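Local coordinates for lovastatin nonaketide synthase, polyketide synthase component (Aspergillus terreus, PDB 7CPX), which assembles the dihydromonacolin L nonaketide, precursor of lovastatin, from malonyl-CoA by repeated condensation and reduction with a single methylation while the chain stays tethered to the enzyme, at residues P1290-T1295 against A1422-R1427; L33-R38 against H386-P391; L1044-S1049 against M1058-K1063. The protein carries 2 engineered substitutions. One frame throughout, in Å; residues are numbered along the deposited sequence.

Interaction 1: P1290-T1295 against A1422-R1427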
ATOM      1  N   PRO A1290     -42.870 -42.893  46.808  1.00156.29           N
ATOM      2  CA  PRO A1290     -44.096 -43.167  46.040  1.00156.29           C
ATOM      3  C   PRO A1290     -43.931 -42.965  44.545  1.00156.29           C
ATOM      4  O   PRO A1290     -44.550 -43.694  43.759  1.00156.29           O
ATOM      5  CB  PRO A1290     -45.110 -42.181  46.636  1.00156.29           C
ATOM      6  CG  PRO A1290     -44.601 -41.890  48.000  1.00156.29           C
ATOM      7  CD  PRO A1290     -43.108 -41.919  47.888  1.00156.29           C
ATOM      8  N   GLU A1291     -43.117 -41.995  44.126  1.00155.40           N
ATOM      9  CA  GLU A1291     -42.907 -41.766  42.703  1.00155.40           C
ATOM     10  C   GLU A1291     -42.320 -42.985  42.008  1.00155.40           C
ATOM     11  O   GLU A1291     -42.479 -43.127  40.790  1.00155.40           O
ATOM     12  CB  GLU A1291     -41.987 -40.561  42.498  1.00155.40           C
ATOM     13  CG  GLU A1291     -41.635 -40.280  41.046  1.00155.40           C
ATOM     14  CD  GLU A1291     -40.792 -39.031  40.886  1.00155.40           C
ATOM     15  OE1 GLU A1291     -40.504 -38.372  41.907  1.00155.40           O
ATOM     16  OE2 GLU A1291     -40.416 -38.708  39.740  1.00155.40           O
ATOM     17  N   TYR A1292     -41.649 -43.865  42.751  1.00156.78           N
ATOM     18  CA  TYR A1292     -41.010 -45.047  42.188  1.00156.78           C
ATOM     19  C   TYR A1292     -41.716 -46.333  42.600  1.00156.78           C
ATOM     20  O   TYR A1292     -41.091 -47.397  42.637  1.00156.78           O
ATOM     21  CB  TYR A1292     -39.539 -45.084  42.601  1.00156.78           C
ATOM     22  CG  TYR A1292     -38.785 -43.821  42.251  1.00156.78           C
ATOM     23  CD1 TYR A1292     -38.982 -43.187  41.032  1.00156.78           C
ATOM     24  CD2 TYR A1292     -37.889 -43.253  43.145  1.00156.78           C
ATOM     25  CE1 TYR A1292     -38.300 -42.030  40.710  1.00156.78           C
ATOM     26  CE2 TYR A1292     -37.203 -42.095  42.833  1.00156.78           C
ATOM     27  CZ  TYR A1292     -37.414 -41.488  41.613  1.00156.78           C
ATOM     28  OH  TYR A1292     -36.733 -40.335  41.295  1.00156.78           O
ATOM     29  N   TRP A1293     -43.001 -46.255  42.930  1.00161.96           N
ATOM     30  CA  TRP A1293     -43.798 -47.450  43.145  1.00161.96           C
ATOM     31  C   TRP A1293     -44.199 -48.062  41.807  1.00161.96           C
ATOM     32  O   TRP A1293     -44.093 -47.435  40.749  1.00161.96           O
ATOM     33  CB  TRP A1293     -45.051 -47.129  43.962  1.00161.96           C
ATOM     34  CG  TRP A1293     -44.795 -46.883  45.416  1.00161.96           C
ATOM     35  CD1 TRP A1293     -43.630 -47.097  46.092  1.00161.96           C
ATOM     36  CD2 TRP A1293     -45.729 -46.375  46.375  1.00161.96           C
ATOM     37  NE1 TRP A1293     -43.782 -46.756  47.414  1.00161.96           N
ATOM     38  CE2 TRP A1293     -45.061 -46.309  47.613  1.00161.96           C
ATOM     39  CE3 TRP A1293     -47.065 -45.969  46.306  1.00161.96           C
ATOM     40  CZ2 TRP A1293     -45.683 -45.852  48.773  1.00161.96           C
ATOM     41  CZ3 TRP A1293     -47.680 -45.517  47.457  1.00161.96           C
ATOM     42  CH2 TRP A1293     -46.990 -45.462  48.674  1.00161.96           C
ATOM     43  N   ALA A1294     -44.665 -49.305  41.863  1.00175.29           N
ATOM     44  CA  ALA A1294     -45.193 -49.972  40.678  1.00175.29           C
ATOM     45  C   ALA A1294     -46.527 -49.327  40.330  1.00175.29           C
ATOM     46  O   ALA A1294     -47.561 -49.645  40.922  1.00175.29           O
ATOM     47  CB  ALA A1294     -45.347 -51.468  40.928  1.00175.29           C
ATOM     48  N   THR A1295     -46.506 -48.410  39.365  1.00182.22           N
ATOM     49  CA  THR A1295     -47.707 -47.668  39.016  1.00182.22           C
ATOM     50  C   THR A1295     -48.810 -48.618  38.559  1.00182.22           C
ATOM     51  O   THR A1295     -48.581 -49.801  38.287  1.00182.22           O
ATOM     52  CB  THR A1295     -47.406 -46.642  37.921  1.00182.22           C
ATOM     53  OG1 THR A1295     -48.593 -45.892  37.627  1.00182.22           O
ATOM     54  CG2 THR A1295     -46.918 -47.324  36.651  1.00182.22           C
ATOM     55  N   ALA A1422     -36.623 -49.801  40.439  1.00163.71           N
ATOM     56  CA  ALA A1422     -35.496 -50.305  41.212  1.00163.71           C
ATOM     57  C   ALA A1422     -34.243 -49.487  40.935  1.00163.71           C
ATOM     58  O   ALA A1422     -33.463 -49.203  41.849  1.00163.71           O
ATOM     59  CB  ALA A1422     -35.256 -51.779  40.894  1.00163.71           C
ATOM     60  N   LEU A1423     -34.037 -49.092  39.678  1.00157.01           N
ATOM     61  CA  LEU A1423     -32.889 -48.252  39.353  1.00157.01           C
ATOM     62  C   LEU A1423     -33.041 -46.852  39.935  1.00157.01           C
ATOM     63  O   LEU A1423     -32.047 -46.237  40.343  1.00157.01           O
ATOM     64  CB  LEU A1423     -32.705 -48.193  37.837  1.00157.01           C
ATOM     65  CG  LEU A1423     -31.268 -48.093  37.322  1.00157.01           C
ATOM     66  CD1 LEU A1423     -30.438 -49.275  37.795  1.00157.01           C
ATOM     67  CD2 LEU A1423     -31.256 -48.018  35.805  1.00157.01           C
ATOM     68  N   HIS A1424     -34.267 -46.329  39.985  1.00156.58           N
ATOM     69  CA  HIS A1424     -34.496 -45.056  40.663  1.00156.58           C
ATOM     70  C   HIS A1424     -34.147 -45.158  42.142  1.00156.58           C
ATOM     71  O   HIS A1424     -33.508 -44.260  42.708  1.00156.58           O
ATOM     72  CB  HIS A1424     -35.952 -44.621  40.492  1.00156.58           C
ATOM     73  CG  HIS A1424     -36.310 -44.230  39.093  1.00156.58           C
ATOM     74  ND1 HIS A1424     -35.943 -43.023  38.542  1.00156.58           N
ATOM     75  CD2 HIS A1424     -37.012 -44.883  38.136  1.00156.58           C
ATOM     76  CE1 HIS A1424     -36.399 -42.949  37.304  1.00156.58           C
ATOM     77  NE2 HIS A1424     -37.051 -44.065  37.034  1.00156.58           N
ATOM     78  N   TYR A1425     -34.567 -46.246  42.790  1.00157.37           N
ATOM     79  CA  TYR A1425     -34.201 -46.464  44.184  1.00157.37           C
ATOM     80  C   TYR A1425     -32.696 -46.612  44.341  1.00157.37           C
ATOM     81  O   TYR A1425     -32.130 -46.174  45.347  1.00157.37           O
ATOM     82  CB  TYR A1425     -34.910 -47.704  44.730  1.00157.37           C
ATOM     83  CG  TYR A1425     -36.393 -47.527  44.976  1.00157.37           C
ATOM     84  CD1 TYR A1425     -36.900 -46.328  45.454  1.00157.37           C
ATOM     85  CD2 TYR A1425     -37.283 -48.562  44.732  1.00157.37           C
ATOM     86  CE1 TYR A1425     -38.246 -46.165  45.682  1.00157.37           C
ATOM     87  CE2 TYR A1425     -38.636 -48.406  44.956  1.00157.37           C
ATOM     88  CZ  TYR A1425     -39.112 -47.204  45.431  1.00157.37           C
ATOM     89  OH  TYR A1425     -40.459 -47.036  45.659  1.00157.37           O
ATOM     90  N   ALA A1426     -32.034 -47.237  43.367  1.00154.29           N
ATOM     91  CA  ALA A1426     -30.581 -47.328  43.405  1.00154.29           C
ATOM     92  C   ALA A1426     -29.950 -45.946  43.344  1.00154.29           C
ATOM     93  O   ALA A1426     -28.989 -45.663  44.067  1.00154.29           O
ATOM     94  CB  ALA A1426     -30.076 -48.196  42.253  1.00154.29           C
ATOM     95  N   ARG A1427     -30.472 -45.073  42.481  1.00149.24           N
ATOM     96  CA  ARG A1427     -29.963 -43.707  42.438  1.00149.24           C
ATOM     97  C   ARG A1427     -30.176 -43.010  43.773  1.00149.24           C
ATOM     98  O   ARG A1427     -29.289 -42.304  44.259  1.00149.24           O
ATOM     99  CB  ARG A1427     -30.629 -42.901  41.323  1.00149.24           C
ATOM    100  CG  ARG A1427     -30.030 -41.501  41.180  1.00149.24           C
ATOM    101  CD  ARG A1427     -30.934 -40.527  40.443  1.00149.24           C
ATOM    102  NE  ARG A1427     -31.440 -41.054  39.181  1.00149.24           N
ATOM    103  CZ  ARG A1427     -32.678 -41.486  38.982  1.00149.24           C
ATOM    104  NH1 ARG A1427     -33.578 -41.491  39.953  1.00149.24           N
ATOM    105  NH2 ARG A1427     -33.027 -41.918  37.774  1.00149.24           N
TER
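The hydroxyl of Tyr1425 is hydrogen-bonded to the backbone oxygen of Asn1289, and Trp1293 closes in on the same atom, its CD1 lying 3.2 Å from Tyr1425 OH at the edge of the indole. That indole is fixed separately, by a hydrogen bond from NE1 to Asp1288. Tyr1292 supplies most of the surface on the loop side. Its CG stands anti to the carbonyl carbon (chi1 -54°), which carries the phenol onto the helix, where CB of His1424 sits almost squarely over the ring, 3.2 Å from its centroid. The imidazole itself has slid off the phenol: the two planes differ by just 10°, yet the centroids are 4.4 Å apart and the rings barely overlap. Tyr1425 completes an aromatic cluster: the edge of the Tyr1292 ring turns toward the face of Tyr1425, offset, with the planes at 84°, and its face also receives Tyr1292 CB, 3.5 Å from Tyr1425 CE1. In the fold, this cluster fastens the loop after strand 1286-1287 to helix 1420-1436, which leads into strand 1440-1445 of the Rossmann-like methyltransferase sheet; strand 1286-1287 lies at one border of that sheet. Leu1423 and Ala1426 of the same helix pack on helix 1451-1457 and strand 1542-1547. Arg1427, bent at its third torsion, brings NH1 round to donate to ND1 of His1424 at 3.2 Å, within the guanidinium plane but somewhat tilted from the imidazole plane. This bond would restrain rotation of the imidazole, whose ring also meets Tyr1455 edge-to-face. Arg1427 NH1 approaches Tyr1292 OH obliquely, at 3.6 Å.

Interaction 2: L33-R38 against H386-P391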
ATOM      1  N   LEU A  33      46.146  12.810  -2.885  1.00 84.17           N
ATOM      2  CA  LEU A  33      45.319  12.426  -1.747  1.00 84.17           C
ATOM      3  C   LEU A  33      46.014  11.367  -0.901  1.00 84.17           C
ATOM      4  O   LEU A  33      46.061  11.471   0.329  1.00 84.17           O
ATOM      5  CB  LEU A  33      43.967  11.914  -2.246  1.00 84.17           C
ATOM      6  CG  LEU A  33      43.067  11.216  -1.224  1.00 84.17           C
ATOM      7  CD1 LEU A  33      42.756  12.137  -0.061  1.00 84.17           C
ATOM      8  CD2 LEU A  33      41.788  10.745  -1.890  1.00 84.17           C
ATOM      9  N   LEU A  34      46.568  10.342  -1.548  1.00 84.96           N
ATOM     10  CA  LEU A  34      47.158   9.234  -0.804  1.00 84.96           C
ATOM     11  C   LEU A  34      48.364   9.688   0.007  1.00 84.96           C
ATOM     12  O   LEU A  34      48.498   9.325   1.182  1.00 84.96           O
ATOM     13  CB  LEU A  34      47.544   8.108  -1.760  1.00 84.96           C
ATOM     14  CG  LEU A  34      46.367   7.375  -2.407  1.00 84.96           C
ATOM     15  CD1 LEU A  34      46.852   6.429  -3.489  1.00 84.96           C
ATOM     16  CD2 LEU A  34      45.566   6.614  -1.365  1.00 84.96           C
ATOM     17  N   GLN A  35      49.255  10.479  -0.594  1.00 87.38           N
ATOM     18  CA  GLN A  35      50.421  10.957   0.139  1.00 87.38           C
ATOM     19  C   GLN A  35      50.081  12.093   1.092  1.00 87.38           C
ATOM     20  O   GLN A  35      50.855  12.359   2.019  1.00 87.38           O
ATOM     21  CB  GLN A  35      51.515  11.406  -0.833  1.00 87.38           C
ATOM     22  CG  GLN A  35      51.200  12.678  -1.598  1.00 87.38           C
ATOM     23  CD  GLN A  35      52.293  13.039  -2.581  1.00 87.38           C
ATOM     24  OE1 GLN A  35      53.381  12.463  -2.555  1.00 87.38           O
ATOM     25  NE2 GLN A  35      52.012  13.995  -3.456  1.00 87.38           N
ATOM     26  N   HIS A  36      48.952  12.766   0.886  1.00 87.07           N
ATOM     27  CA  HIS A  36      48.481  13.839   1.762  1.00 87.07           C
ATOM     28  C   HIS A  36      47.017  13.580   2.086  1.00 87.07           C
ATOM     29  O   HIS A  36      46.122  14.298   1.622  1.00 87.07           O
ATOM     30  CB  HIS A  36      48.676  15.205   1.106  1.00 87.07           C
ATOM     31  CG  HIS A  36      50.107  15.529   0.812  1.00 87.07           C
ATOM     32  ND1 HIS A  36      51.143  15.104   1.615  1.00 87.07           N
ATOM     33  CD2 HIS A  36      50.677  16.223  -0.202  1.00 87.07           C
ATOM     34  CE1 HIS A  36      52.289  15.530   1.113  1.00 87.07           C
ATOM     35  NE2 HIS A  36      52.034  16.211   0.011  1.00 87.07           N
ATOM     36  N   PRO A  37      46.738  12.556   2.887  1.00 84.15           N
ATOM     37  CA  PRO A  37      45.348  12.146   3.106  1.00 84.15           C
ATOM     38  C   PRO A  37      44.541  13.191   3.858  1.00 84.15           C
ATOM     39  O   PRO A  37      45.069  13.986   4.638  1.00 84.15           O
ATOM     40  CB  PRO A  37      45.484  10.856   3.921  1.00 84.15           C
ATOM     41  CG  PRO A  37      46.802  10.974   4.594  1.00 84.15           C
ATOM     42  CD  PRO A  37      47.686  11.715   3.637  1.00 84.15           C
ATOM     43  N   ARG A  38      43.236  13.174   3.602  1.00 84.61           N
ATOM     44  CA  ARG A  38      42.282  14.046   4.265  1.00 84.61           C
ATOM     45  C   ARG A  38      41.035  13.234   4.586  1.00 84.61           C
ATOM     46  O   ARG A  38      40.834  12.133   4.067  1.00 84.61           O
ATOM     47  CB  ARG A  38      41.938  15.262   3.395  1.00 84.61           C
ATOM     48  CG  ARG A  38      41.622  14.915   1.950  1.00 84.61           C
ATOM     49  CD  ARG A  38      41.274  16.153   1.142  1.00 84.61           C
ATOM     50  NE  ARG A  38      41.078  15.848  -0.270  1.00 84.61           N
ATOM     51  CZ  ARG A  38      42.055  15.776  -1.165  1.00 84.61           C
ATOM     52  NH1 ARG A  38      43.319  15.975  -0.829  1.00 84.61           N
ATOM     53  NH2 ARG A  38      41.755  15.493  -2.429  1.00 84.61           N
ATOM     54  N   HIS A 386      57.183   7.328  -7.093  1.00 86.23           N
ATOM     55  CA  HIS A 386      57.598   8.587  -6.492  1.00 86.23           C
ATOM     56  C   HIS A 386      58.492   8.397  -5.275  1.00 86.23           C
ATOM     57  O   HIS A 386      58.891   9.387  -4.656  1.00 86.23           O
ATOM     58  CB  HIS A 386      56.368   9.411  -6.105  1.00 86.23           C
ATOM     59  CG  HIS A 386      55.426   9.655  -7.243  1.00 86.23           C
ATOM     60  ND1 HIS A 386      55.787  10.367  -8.366  1.00 86.23           N
ATOM     61  CD2 HIS A 386      54.140   9.277  -7.433  1.00 86.23           C
ATOM     62  CE1 HIS A 386      54.762  10.418  -9.199  1.00 86.23           C
ATOM     63  NE2 HIS A 386      53.751   9.765  -8.657  1.00 86.23           N
ATOM     64  N   GLY A 387      58.818   7.157  -4.918  1.00 86.62           N
ATOM     65  CA  GLY A 387      59.694   6.919  -3.790  1.00 86.62           C
ATOM     66  C   GLY A 387      59.163   7.417  -2.469  1.00 86.62           C
ATOM     67  O   GLY A 387      59.947   7.660  -1.550  1.00 86.62           O
ATOM     68  N   VAL A 388      57.850   7.579  -2.349  1.00 85.70           N
ATOM     69  CA  VAL A 388      57.214   8.053  -1.126  1.00 85.70           C
ATOM     70  C   VAL A 388      56.269   6.969  -0.634  1.00 85.70           C
ATOM     71  O   VAL A 388      55.427   6.479  -1.396  1.00 85.70           O
ATOM     72  CB  VAL A 388      56.455   9.372  -1.354  1.00 85.70           C
ATOM     73  CG1 VAL A 388      55.710   9.780  -0.094  1.00 85.70           C
ATOM     74  CG2 VAL A 388      57.413  10.468  -1.793  1.00 85.70           C
ATOM     75  N   ILE A 389      56.408   6.598   0.634  1.00 85.71           N
ATOM     76  CA  ILE A 389      55.502   5.637   1.256  1.00 85.71           C
ATOM     77  C   ILE A 389      54.305   6.410   1.798  1.00 85.71           C
ATOM     78  O   ILE A 389      54.426   7.089   2.828  1.00 85.71           O
ATOM     79  CB  ILE A 389      56.209   4.832   2.356  1.00 85.71           C
ATOM     80  CG1 ILE A 389      57.215   3.868   1.720  1.00 85.71           C
ATOM     81  CG2 ILE A 389      55.188   4.082   3.198  1.00 85.71           C
ATOM     82  CD1 ILE A 389      57.959   2.993   2.704  1.00 85.71           C
ATOM     83  N   PRO A 390      53.143   6.344   1.151  1.00 85.22           N
ATOM     84  CA  PRO A 390      52.015   7.146   1.609  1.00 85.22           C
ATOM     85  C   PRO A 390      51.572   6.711   2.991  1.00 85.22           C
ATOM     86  O   PRO A 390      51.696   5.528   3.359  1.00 85.22           O
ATOM     87  CB  PRO A 390      50.934   6.871   0.555  1.00 85.22           C
ATOM     88  CG  PRO A 390      51.310   5.570  -0.043  1.00 85.22           C
ATOM     89  CD  PRO A 390      52.798   5.538  -0.031  1.00 85.22           C
ATOM     90  N   PRO A 391      51.049   7.633   3.791  1.00 86.52           N
ATOM     91  CA  PRO A 391      50.618   7.296   5.149  1.00 86.52           C
ATOM     92  C   PRO A 391      49.224   6.679   5.155  1.00 86.52           C
ATOM     93  O   PRO A 391      48.592   6.486   4.118  1.00 86.52           O
ATOM     94  CB  PRO A 391      50.631   8.649   5.857  1.00 86.52           C
ATOM     95  CG  PRO A 391      50.301   9.618   4.782  1.00 86.52           C
ATOM     96  CD  PRO A 391      50.918   9.075   3.522  1.00 86.52           C
TER
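Pro391 meets the end of helix 27-35 with one side of its ring, an example of how a proline can pack against the last carbonyls of a helix. CB stands farthest back, 4.7 Å from CG of Pro37. CG makes the apolar contact, lying 3.5 Å from CD of Pro37, so that the two pyrrolidine rings pass at a slant with their methylene corners touching. CD, the ring atom bonded to nitrogen, turns to the backbone instead: it lies 3.4 Å from the oxygen of Leu34 and 3.6 Å from that of Gln35. Two successive carbonyls of the final helical turn are thus met by a carbon. The preceding residue repeats the theme on a smaller scale, for CB of Pro390 rests 3.5 Å from the same Leu34 oxygen and 4.3 Å from Leu34 CB. Gln35 extends away from this spot, CG placed between its backbone N and carbonyl carbon (chi1 70°), and its amide oxygen OE1 comes to 4.3 Å from CG1 of Val388. Three of the touching residues are prolines, which have no backbone N-H to donate, and the contact is one of packing. The surroundings belong to the thiolase-type ketosynthase. Helix 369-386 ends at His386, and Gly387, with positive phi, turns the chain into strand 388-389, the partner of strand 416-417. Trp31 of helix 27-35 stacks on His386 and touches both Val388 and Pro390, while Lys379 of helix 369-386 touches Leu34 and hydrogen-bonds the Pro391 oxygen, leaving Pro390 wedged between the two helices.

Interaction 3: L1044-S1049 against M1058-K1063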
ATOM      1  N   LEU A1044       1.141  -0.843   8.444  1.00 77.64           N
ATOM      2  CA  LEU A1044       0.078   0.087   8.809  1.00 77.64           C
ATOM      3  C   LEU A1044      -0.317   0.859   7.560  1.00 77.64           C
ATOM      4  O   LEU A1044       0.419   1.732   7.097  1.00 77.64           O
ATOM      5  CB  LEU A1044       0.527   1.021   9.925  1.00 77.64           C
ATOM      6  CG  LEU A1044      -0.397   2.215  10.181  1.00 77.64           C
ATOM      7  CD1 LEU A1044      -1.851   1.790  10.187  1.00 77.64           C
ATOM      8  CD2 LEU A1044      -0.052   2.887  11.492  1.00 77.64           C
ATOM      9  N   THR A1045      -1.478   0.525   7.009  1.00 77.38           N
ATOM     10  CA  THR A1045      -2.027   1.222   5.856  1.00 77.38           C
ATOM     11  C   THR A1045      -3.041   2.245   6.348  1.00 77.38           C
ATOM     12  O   THR A1045      -4.054   1.878   6.951  1.00 77.38           O
ATOM     13  CB  THR A1045      -2.681   0.238   4.888  1.00 77.38           C
ATOM     14  OG1 THR A1045      -1.735  -0.769   4.511  1.00 77.38           O
ATOM     15  CG2 THR A1045      -3.178   0.960   3.648  1.00 77.38           C
ATOM     16  N   ALA A1046      -2.767   3.519   6.092  1.00 78.27           N
ATOM     17  CA  ALA A1046      -3.611   4.620   6.537  1.00 78.27           C
ATOM     18  C   ALA A1046      -4.022   5.435   5.323  1.00 78.27           C
ATOM     19  O   ALA A1046      -3.169   5.975   4.614  1.00 78.27           O
ATOM     20  CB  ALA A1046      -2.879   5.497   7.552  1.00 78.27           C
ATOM     21  N   ASP A1047      -5.325   5.534   5.093  1.00 80.65           N
ATOM     22  CA  ASP A1047      -5.875   6.202   3.924  1.00 80.65           C
ATOM     23  C   ASP A1047      -6.811   7.299   4.399  1.00 80.65           C
ATOM     24  O   ASP A1047      -7.833   7.013   5.031  1.00 80.65           O
ATOM     25  CB  ASP A1047      -6.611   5.199   3.041  1.00 80.65           C
ATOM     26  CG  ASP A1047      -5.950   3.840   3.051  1.00 80.65           C
ATOM     27  OD1 ASP A1047      -4.922   3.667   2.365  1.00 80.65           O
ATOM     28  OD2 ASP A1047      -6.444   2.950   3.774  1.00 80.65           O
ATOM     29  N   VAL A1048      -6.466   8.549   4.099  1.00 81.41           N
ATOM     30  CA  VAL A1048      -7.242   9.691   4.571  1.00 81.41           C
ATOM     31  C   VAL A1048      -8.509   9.756   3.723  1.00 81.41           C
ATOM     32  O   VAL A1048      -8.512  10.306   2.622  1.00 81.41           O
ATOM     33  CB  VAL A1048      -6.447  10.997   4.511  1.00 81.41           C
ATOM     34  CG1 VAL A1048      -5.696  11.109   3.214  1.00 81.41           C
ATOM     35  CG2 VAL A1048      -7.373  12.180   4.674  1.00 81.41           C
ATOM     36  N   SER A1049      -9.596   9.185   4.245  1.00 83.65           N
ATOM     37  CA  SER A1049     -10.867   9.218   3.538  1.00 83.65           C
ATOM     38  C   SER A1049     -11.431  10.627   3.440  1.00 83.65           C
ATOM     39  O   SER A1049     -12.255  10.891   2.559  1.00 83.65           O
ATOM     40  CB  SER A1049     -11.873   8.303   4.233  1.00 83.65           C
ATOM     41  OG  SER A1049     -12.054   8.683   5.586  1.00 83.65           O
ATOM     42  N   MET A1058      -9.476  15.731   9.520  1.00 87.45           N
ATOM     43  CA  MET A1058      -8.885  14.719   8.652  1.00 87.45           C
ATOM     44  C   MET A1058      -9.296  13.340   9.143  1.00 87.45           C
ATOM     45  O   MET A1058      -8.925  12.940  10.248  1.00 87.45           O
ATOM     46  CB  MET A1058      -7.365  14.855   8.618  1.00 87.45           C
ATOM     47  CG  MET A1058      -6.684  13.885   7.683  1.00 87.45           C
ATOM     48  SD  MET A1058      -4.923  14.214   7.490  1.00 87.45           S
ATOM     49  CE  MET A1058      -4.957  15.720   6.522  1.00 87.45           C
ATOM     50  N   THR A1059     -10.057  12.624   8.322  1.00 85.54           N
ATOM     51  CA  THR A1059     -10.512  11.276   8.634  1.00 85.54           C
ATOM     52  C   THR A1059      -9.686  10.268   7.845  1.00 85.54           C
ATOM     53  O   THR A1059      -9.606  10.349   6.614  1.00 85.54           O
ATOM     54  CB  THR A1059     -11.997  11.108   8.315  1.00 85.54           C
ATOM     55  OG1 THR A1059     -12.749  12.136   8.968  1.00 85.54           O
ATOM     56  CG2 THR A1059     -12.490   9.749   8.788  1.00 85.54           C
ATOM     57  N   ILE A1060      -9.091   9.316   8.563  1.00 81.60           N
ATOM     58  CA  ILE A1060      -8.119   8.386   8.003  1.00 81.60           C
ATOM     59  C   ILE A1060      -8.426   6.968   8.463  1.00 81.60           C
ATOM     60  O   ILE A1060      -8.225   6.630   9.631  1.00 81.60           O
ATOM     61  CB  ILE A1060      -6.686   8.774   8.414  1.00 81.60           C
ATOM     62  CG1 ILE A1060      -6.465  10.280   8.259  1.00 81.60           C
ATOM     63  CG2 ILE A1060      -5.670   8.004   7.591  1.00 81.60           C
ATOM     64  CD1 ILE A1060      -5.104  10.736   8.721  1.00 81.60           C
ATOM     65  N   SER A1061      -8.896   6.124   7.553  1.00 79.87           N
ATOM     66  CA  SER A1061      -9.074   4.720   7.893  1.00 79.87           C
ATOM     67  C   SER A1061      -7.718   4.031   7.942  1.00 79.87           C
ATOM     68  O   SER A1061      -6.947   4.079   6.982  1.00 79.87           O
ATOM     69  CB  SER A1061      -9.980   4.035   6.872  1.00 79.87           C
ATOM     70  OG  SER A1061     -11.247   4.664   6.810  1.00 79.87           O
ATOM     71  N   PHE A1062      -7.425   3.381   9.067  1.00 77.74           N
ATOM     72  CA  PHE A1062      -6.123   2.771   9.275  1.00 77.74           C
ATOM     73  C   PHE A1062      -6.296   1.295   9.594  1.00 77.74           C
ATOM     74  O   PHE A1062      -7.280   0.884  10.213  1.00 77.74           O
ATOM     75  CB  PHE A1062      -5.341   3.469  10.399  1.00 77.74           C
ATOM     76  CG  PHE A1062      -5.833   3.145  11.780  1.00 77.74           C
ATOM     77  CD1 PHE A1062      -5.276   2.103  12.494  1.00 77.74           C
ATOM     78  CD2 PHE A1062      -6.836   3.890  12.371  1.00 77.74           C
ATOM     79  CE1 PHE A1062      -5.714   1.798  13.764  1.00 77.74           C
ATOM     80  CE2 PHE A1062      -7.280   3.592  13.644  1.00 77.74           C
ATOM     81  CZ  PHE A1062      -6.719   2.544  14.342  1.00 77.74           C
ATOM     82  N   LYS A1063      -5.325   0.503   9.145  1.00 76.82           N
ATOM     83  CA  LYS A1063      -5.329  -0.944   9.332  1.00 76.82           C
ATOM     84  C   LYS A1063      -3.893  -1.395   9.552  1.00 76.82           C
ATOM     85  O   LYS A1063      -3.052  -1.244   8.661  1.00 76.82           O
ATOM     86  CB  LYS A1063      -5.937  -1.660   8.126  1.00 76.82           C
ATOM     87  CG  LYS A1063      -7.328  -1.188   7.752  1.00 76.82           C
ATOM     88  CD  LYS A1063      -7.832  -1.901   6.510  1.00 76.82           C
ATOM     89  CE  LYS A1063      -9.177  -1.361   6.063  1.00 76.82           C
ATOM     90  NZ  LYS A1063     -10.227  -1.560   7.097  1.00 76.82           N
TER
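Ala1046 presents its small methyl group to a larger neighbour on the adjoining strand: CG2 of Ile1060 leans diagonally into the shallow spot beside it, 3.8 Å from Ala1046 CB. The other bumps on this face fit in the same staggered way. Leu1044 sends CD1 across to CB of Phe1062 at 3.9 Å, beside the edge of the aromatic ring. The ring itself departs from the neighbouring strand, because a chi1 of 75° folds it back over the backbone of Phe1062, and it reaches Ala1002 of helix 995-1012. Farther along, the two branches of Ile1060 divide their work, CG1 meeting Val1048 CB at 3.8 Å while CG2 serves Ala1046. Val1048 CG2 fills the next position by bearing on CG of Met1058, 3.5 Å away, with the two side chains angled across each other.

Beneath this relief the backbones are stitched antiparallel. Thr1045 and Lys1063 form a hydrogen-bonded pair with both bonds at 2.9 Å; Asp1047 and Ser1061 form another, of which the Ser1061 N to Asp1047 O bond is weak. At the corner, Ser1049 OG adds a weak bond to Thr1059 O.

The opposite face is polar and buried. Asp1047 OD1 is held by Ser967 and Ser1061 OG by Gln1081, while Lys1063 NZ reaches the Val1048 oxygen of the second subunit. The Asp1047 carboxylates of the two subunits come close, which could raise the pKa of one of them. A curved antiparallel sheet with its apolar face wrapped on a long helix, here 995-1012, is the hallmark of the hotdog fold, in this case the N-terminal one of the dehydratase, whose polar face meets the dimer partner.

Read from the N terminus, the three contacts follow one another in series; none encloses or crosses another. Interaction 2 comes first and closes the longest loop, 347 residues, joining the start of the ketosynthase to a much later part of it. Interaction 3 encloses only the eight residues at the end of a beta hairpin in the dehydratase, half of them still strand, and is the one of the three that also touches the second subunit. Interaction 1 then closes a largely helical loop of 126 residues beside the methyltransferase sheet. Interactions 1 and 2 lie on opposite sides of the chain's centre, about 114 Å between centres.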